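Local coordinates for LRA-12 (Uncultured bacterium, PDB 5AEB), which is a class B3 di-zinc metallo-beta-lactamase from an Alaskan soil metagenome, a carbapenemase that hydrolyses beta-lactam antibiotics, at residues T77-T82 against I146-T151; S165-F170 against R180-N185. All coordinates share one frame; numbering follows the deposited sequence.

Contact 1 of 2, residues T77-T82 against I146-T151; sequences TKILLT and IQLGDT
I79 and I146 meet where the two sheets of the alpha-beta/beta-alpha sandwich pack together. The CD1 methyl of I79, carried forward by a fully extended chi2 of -180°, is the central bump: it presses against I146 CG2 at 3.6 Å and lies 4.2 Å from L148 CB, filling the hollow between these two side chains, which point the same way from alternate positions of strand 145-148. On one flank the ends of L81 and I146 reach toward each other tip to tip, with L81 CD2 3.8 Å from I146 CD1. On the other, L148 crosses K78 at about a right angle and sets its CD2 3.9 Å from K78 CB, while the lysine chain, bent at chi2 (-47°), carries its ammonium end away. The strand axes pass 8.9 Å apart at 158° and no hydrogen bond spans the gap. I50 of strand 48-52 touches both L81 and L148, continuing the apolar layer. Just beyond, a type II' turn from L148 to T151 reverses the chain into strand 151-157. With apolar carbon at the interface and the charge of K78 directed outward, cohesion here probably rests on dispersion and the exclusion of water.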
loop_
_atom_site.group_PDB
_atom_site.type_symbol
_atom_site.label_atom_id
_atom_site.label_comp_id
_atom_site.label_asym_id
_atom_site.label_seq_id
_atom_site.Cartn_x
_atom_site.Cartn_y
_atom_site.Cartn_z
ATOM N N THR A 77 14.650 -5.786 9.023
ATOM C CA THR A 77 13.945 -4.823 8.176
ATOM C C THR A 77 14.918 -3.835 7.573
ATOM O O THR A 77 15.633 -3.161 8.301
ATOM C CB THR A 77 12.827 -4.080 8.939
ATOM O OG1 THR A 77 11.903 -5.036 9.460
ATOM C CG2 THR A 77 12.054 -3.141 8.017
ATOM N N LYS A 78 14.989 -3.781 6.246
ATOM C CA LYS A 78 15.959 -2.899 5.585
ATOM C C LYS A 78 15.303 -1.745 4.854
ATOM O O LYS A 78 15.882 -0.668 4.744
ATOM C CB LYS A 78 16.815 -3.666 4.584
ATOM C CG LYS A 78 17.794 -4.682 5.129
ATOM C CD LYS A 78 18.655 -4.218 6.303
ATOM C CE LYS A 78 19.661 -5.325 6.638
ATOM N NZ LYS A 78 19.704 -5.716 8.096
ATOM N N ILE A 79 14.092 -1.992 4.358
ATOM C CA ILE A 79 13.372 -1.066 3.487
ATOM C C ILE A 79 11.898 -0.971 3.913
ATOM O O ILE A 79 11.274 -1.975 4.275
ATOM C CB ILE A 79 13.498 -1.428 1.987
ATOM C CG1 ILE A 79 14.984 -1.474 1.572
ATOM C CG2 ILE A 79 12.695 -0.437 1.129
ATOM C CD1 ILE A 79 15.237 -1.811 0.108
ATOM N N LEU A 80 11.411 0.266 3.944
ATOM C CA LEU A 80 10.017 0.613 4.186
ATOM C C LEU A 80 9.459 1.294 2.939
ATOM O O LEU A 80 10.057 2.253 2.414
ATOM C CB LEU A 80 9.910 1.585 5.389
ATOM C CG LEU A 80 10.548 1.096 6.702
ATOM C CD1 LEU A 80 10.556 2.200 7.743
ATOM C CD2 LEU A 80 9.851 -0.164 7.223
ATOM N N LEU A 81 8.314 0.803 2.483
ATOM C CA LEU A 81 7.584 1.389 1.369
ATOM C C LEU A 81 6.130 1.705 1.751
ATOM O O LEU A 81 5.609 1.154 2.726
ATOM C CB LEU A 81 7.603 0.433 0.175
ATOM C CG LEU A 81 8.977 -0.037 -0.327
ATOM C CD1 LEU A 81 8.821 -1.159 -1.345
ATOM C CD2 LEU A 81 9.734 1.142 -0.927
ATOM N N THR A 82 5.484 2.572 0.971
ATOM C CA THR A 82 4.049 2.757 1.086
ATOM C C THR A 82 3.421 2.939 -0.282
ATOM O O THR A 82 4.058 3.461 -1.187
ATOM C CB THR A 82 3.644 3.944 2.018
ATOM O OG1 THR A 82 2.199 4.018 2.156
ATOM C CG2 THR A 82 4.150 5.301 1.452
ATOM N N ILE A 146 13.660 -1.102 -6.836
ATOM C CA ILE A 146 14.162 -1.242 -5.494
ATOM C C ILE A 146 14.618 -2.687 -5.407
ATOM O O ILE A 146 13.807 -3.614 -5.545
ATOM C CB ILE A 146 13.076 -0.938 -4.449
ATOM C CG1 ILE A 146 12.513 0.465 -4.635
ATOM C CG2 ILE A 146 13.629 -1.118 -3.041
ATOM C CD1 ILE A 146 11.011 0.524 -4.506
ATOM N N GLN A 147 15.922 -2.857 -5.193
ATOM C CA GLN A 147 16.558 -4.166 -5.041
ATOM C C GLN A 147 16.992 -4.466 -3.614
ATOM O O GLN A 147 17.668 -3.654 -2.984
ATOM C CB GLN A 147 17.802 -4.256 -5.901
ATOM C CG GLN A 147 17.570 -4.000 -7.374
ATOM C CD GLN A 147 18.347 -4.971 -8.238
ATOM O OE1 GLN A 147 18.842 -4.612 -9.306
ATOM N NE2 GLN A 147 18.459 -6.213 -7.776
ATOM N N LEU A 148 16.617 -5.648 -3.125
ATOM C CA LEU A 148 17.121 -6.163 -1.874
ATOM C C LEU A 148 17.324 -7.668 -2.046
ATOM O O LEU A 148 16.370 -8.406 -2.365
ATOM C CB LEU A 148 16.140 -5.873 -0.730
ATOM C CG LEU A 148 16.713 -6.172 0.663
ATOM C CD1 LEU A 148 17.884 -5.262 0.997
ATOM C CD2 LEU A 148 15.634 -6.073 1.719
ATOM N N GLY A 149 18.567 -8.110 -1.845
ATOM C CA GLY A 149 18.996 -9.452 -2.213
ATOM C C GLY A 149 18.666 -9.754 -3.664
ATOM O O GLY A 149 19.074 -9.035 -4.573
ATOM N N ASP A 150 17.911 -10.818 -3.879
ATOM C CA ASP A 150 17.569 -11.203 -5.233
ATOM C C ASP A 150 16.170 -10.693 -5.641
ATOM O O ASP A 150 15.678 -11.023 -6.711
ATOM C CB ASP A 150 17.675 -12.735 -5.388
ATOM C CG ASP A 150 19.076 -13.274 -5.074
ATOM O OD1 ASP A 150 20.079 -12.615 -5.439
ATOM O OD2 ASP A 150 19.180 -14.366 -4.462
ATOM N N THR A 151 15.530 -9.910 -4.774
ATOM C CA THR A 151 14.220 -9.332 -5.068
ATOM C C THR A 151 14.421 -7.954 -5.703
ATOM O O THR A 151 15.300 -7.189 -5.294
ATOM C CB THR A 151 13.359 -9.286 -3.777
ATOM O OG1 THR A 151 13.149 -10.624 -3.313
ATOM C CG2 THR A 151 11.999 -8.623 -3.992
#

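Contact 2 of 2, residues S165-F170 against R180-N185; sequences SCSFLF and RILIAN
The ring of F170 lies beside I181, the two side chains pointing the same way, and I181 CB sits over one ring face, offset toward the rim, 4.1 Å from the centroid and 26° off the normal, a CH-pi contact. At the ring's CE1, I183 CD1 approaches obliquely at 3.8 Å. The F170 chi1 of 72° swings the ring back between its own N and carbonyl carbon and thus over the partner strand. Outside the pair, L153 of strand 151-157 touches both F168 and F170. On the other face of the sheet L169 crosses R180, CD1 meeting the aliphatic CD at 3.5 Å; the arginine is folded at chi2 and chi3, and its NE forms a salt bridge with D171.

The backbones form an antiparallel hairpin. F168 with I183 and F170 with I181 are hydrogen-bonded pairs, each bonded both ways; I183 N to F168 O is 2.7 Å. L169 with L182 is the non-hydrogen-bonded pair between them, where L169 CA also makes a CA-H...O contact to I181 O at 3.3 Å. Toward the zinc site, C166 O lies 3.3 Å from N185 CB, and S165 OG accepts from T162 N. Reciprocal backbone bonds thus fix the register, while apolar side chains cover this frame and a charged pair finishes its more exposed end.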
loop_
_atom_site.group_PDB
_atom_site.type_symbol
_atom_site.label_atom_id
_atom_site.label_comp_id
_atom_site.label_asym_id
_atom_site.label_seq_id
_atom_site.Cartn_x
_atom_site.Cartn_y
_atom_site.Cartn_z
ATOM N N SER A 165 0.476 8.425 -4.946
ATOM C CA SER A 165 0.111 7.029 -4.725
ATOM C C SER A 165 0.717 6.155 -5.840
ATOM O O SER A 165 0.957 6.619 -6.980
ATOM C CB SER A 165 -1.398 6.814 -4.511
ATOM O OG SER A 165 -2.195 7.614 -5.363
ATOM N N CYS A 166 0.983 4.897 -5.498
ATOM C CA CYS A 166 1.821 4.058 -6.353
ATOM C C CYS A 166 1.581 2.584 -6.089
ATOM O O CYS A 166 1.041 2.198 -5.055
ATOM C CB CYS A 166 3.312 4.393 -6.118
ATOM S SG CYS A 166 3.805 4.110 -4.397
ATOM N N SER A 167 1.993 1.764 -7.042
ATOM C CA SER A 167 1.907 0.327 -6.905
ATOM C C SER A 167 3.344 -0.227 -7.058
ATOM O O SER A 167 4.244 0.490 -7.531
ATOM C CB SER A 167 0.996 -0.208 -8.010
ATOM O OG SER A 167 -0.334 0.274 -7.848
ATOM N N PHE A 168 3.526 -1.481 -6.680
ATOM C CA PHE A 168 4.779 -2.180 -6.832
ATOM C C PHE A 168 4.545 -3.486 -7.571
ATOM O O PHE A 168 3.647 -4.257 -7.251
ATOM C CB PHE A 168 5.482 -2.444 -5.488
ATOM C CG PHE A 168 5.693 -1.210 -4.676
ATOM C CD1 PHE A 168 6.813 -0.420 -4.875
ATOM C CD2 PHE A 168 4.738 -0.809 -3.751
ATOM C CE1 PHE A 168 6.996 0.753 -4.138
ATOM C CE2 PHE A 168 4.908 0.340 -3.014
ATOM C CZ PHE A 168 6.033 1.136 -3.223
ATOM N N LEU A 169 5.368 -3.693 -8.580
ATOM C CA LEU A 169 5.358 -4.875 -9.411
ATOM C C LEU A 169 6.691 -5.613 -9.199
ATOM O O LEU A 169 7.784 -5.009 -9.316
ATOM C CB LEU A 169 5.225 -4.432 -10.870
ATOM C CG LEU A 169 5.064 -5.423 -12.020
ATOM C CD1 LEU A 169 3.723 -6.138 -11.860
ATOM C CD2 LEU A 169 5.111 -4.579 -13.320
ATOM N N PHE A 170 6.599 -6.898 -8.842
ATOM C CA PHE A 170 7.792 -7.724 -8.607
ATOM C C PHE A 170 7.508 -9.211 -8.746
ATOM O O PHE A 170 6.370 -9.663 -8.531
ATOM C CB PHE A 170 8.423 -7.462 -7.224
ATOM C CG PHE A 170 7.622 -8.008 -6.081
ATOM C CD1 PHE A 170 6.447 -7.361 -5.659
ATOM C CD2 PHE A 170 8.030 -9.172 -5.421
ATOM C CE1 PHE A 170 5.678 -7.871 -4.618
ATOM C CE2 PHE A 170 7.279 -9.674 -4.353
ATOM C CZ PHE A 170 6.105 -9.037 -3.956
ATOM N N ARG A 180 4.379 -13.194 -10.755
ATOM C CA ARG A 180 4.485 -11.763 -10.939
ATOM C C ARG A 180 3.399 -11.132 -10.043
ATOM O O ARG A 180 2.209 -11.343 -10.246
ATOM C CB ARG A 180 4.314 -11.465 -12.434
ATOM C CG ARG A 180 4.076 -10.016 -12.808
ATOM C CD ARG A 180 5.305 -9.142 -12.671
ATOM N NE ARG A 180 6.502 -9.704 -13.289
ATOM C CZ ARG A 180 6.995 -9.364 -14.476
ATOM N NH1 ARG A 180 6.380 -8.467 -15.225
ATOM N NH2 ARG A 180 8.112 -9.950 -14.909
ATOM N N ILE A 181 3.815 -10.382 -9.034
ATOM C CA ILE A 181 2.889 -9.825 -8.058
ATOM C C ILE A 181 2.728 -8.310 -8.273
ATOM O O ILE A 181 3.723 -7.615 -8.402
ATOM C CB ILE A 181 3.431 -10.024 -6.628
ATOM C CG1 ILE A 181 3.808 -11.509 -6.367
ATOM C CG2 ILE A 181 2.462 -9.438 -5.604
ATOM C CD1 ILE A 181 2.645 -12.366 -5.920
ATOM N N LEU A 182 1.481 -7.831 -8.326
ATOM C CA LEU A 182 1.149 -6.398 -8.235
ATOM C C LEU A 182 0.605 -6.056 -6.856
ATOM O O LEU A 182 -0.443 -6.589 -6.425
ATOM C CB LEU A 182 0.078 -6.026 -9.254
ATOM C CG LEU A 182 -0.442 -4.582 -9.336
ATOM C CD1 LEU A 182 0.658 -3.591 -9.676
ATOM C CD2 LEU A 182 -1.541 -4.533 -10.372
ATOM N N ILE A 183 1.321 -5.201 -6.144
ATOM C CA ILE A 183 0.762 -4.625 -4.927
ATOM C C ILE A 183 0.159 -3.329 -5.412
ATOM O O ILE A 183 0.888 -2.381 -5.678
ATOM C CB ILE A 183 1.825 -4.357 -3.863
ATOM C CG1 ILE A 183 2.515 -5.681 -3.454
ATOM C CG2 ILE A 183 1.200 -3.614 -2.680
ATOM C CD1 ILE A 183 3.678 -5.486 -2.506
ATOM N N ALA A 184 -1.166 -3.307 -5.593
ATOM C CA ALA A 184 -1.787 -2.183 -6.301
ATOM C C ALA A 184 -2.368 -1.187 -5.343
ATOM O O ALA A 184 -3.000 -1.554 -4.316
ATOM C CB ALA A 184 -2.882 -2.659 -7.257
ATOM N N ASN A 185 -2.177 0.089 -5.668
ATOM C CA ASN A 185 -3.008 1.074 -5.024
ATOM C C ASN A 185 -4.208 1.396 -5.920
ATOM O O ASN A 185 -4.058 2.076 -6.928
ATOM C CB ASN A 185 -2.248 2.327 -4.655
ATOM C CG ASN A 185 -3.007 3.126 -3.631
ATOM O OD1 ASN A 185 -3.696 4.106 -3.979
ATOM N ND2 ASN A 185 -3.016 2.628 -2.391
#

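Overall arrangement
The two contacts illustrate two kinds of contact in the alpha-beta/beta-alpha sandwich of the metallo-beta-lactamase fold: contact 1 packs one sheet on the other, and contact 2 joins neighbouring strands within one of them. Strand 77-81 belongs to the seven-stranded sheet; strands 145-148, 166-173 and 178-184 belong to the five-stranded one. Contact 1 closes along the chain before contact 2 opens, and their centres lie about 13 Å apart. They touch chiefly through F168, whose CZ is 3.8 Å from L81 CB, and through C166 SG, 3.3 Å from T82 O, so one interior serves both. T82 runs on to the zinc ligand Q84, and S165 follows soon after the ligand H161, which places the di-zinc site at the end of this shared core.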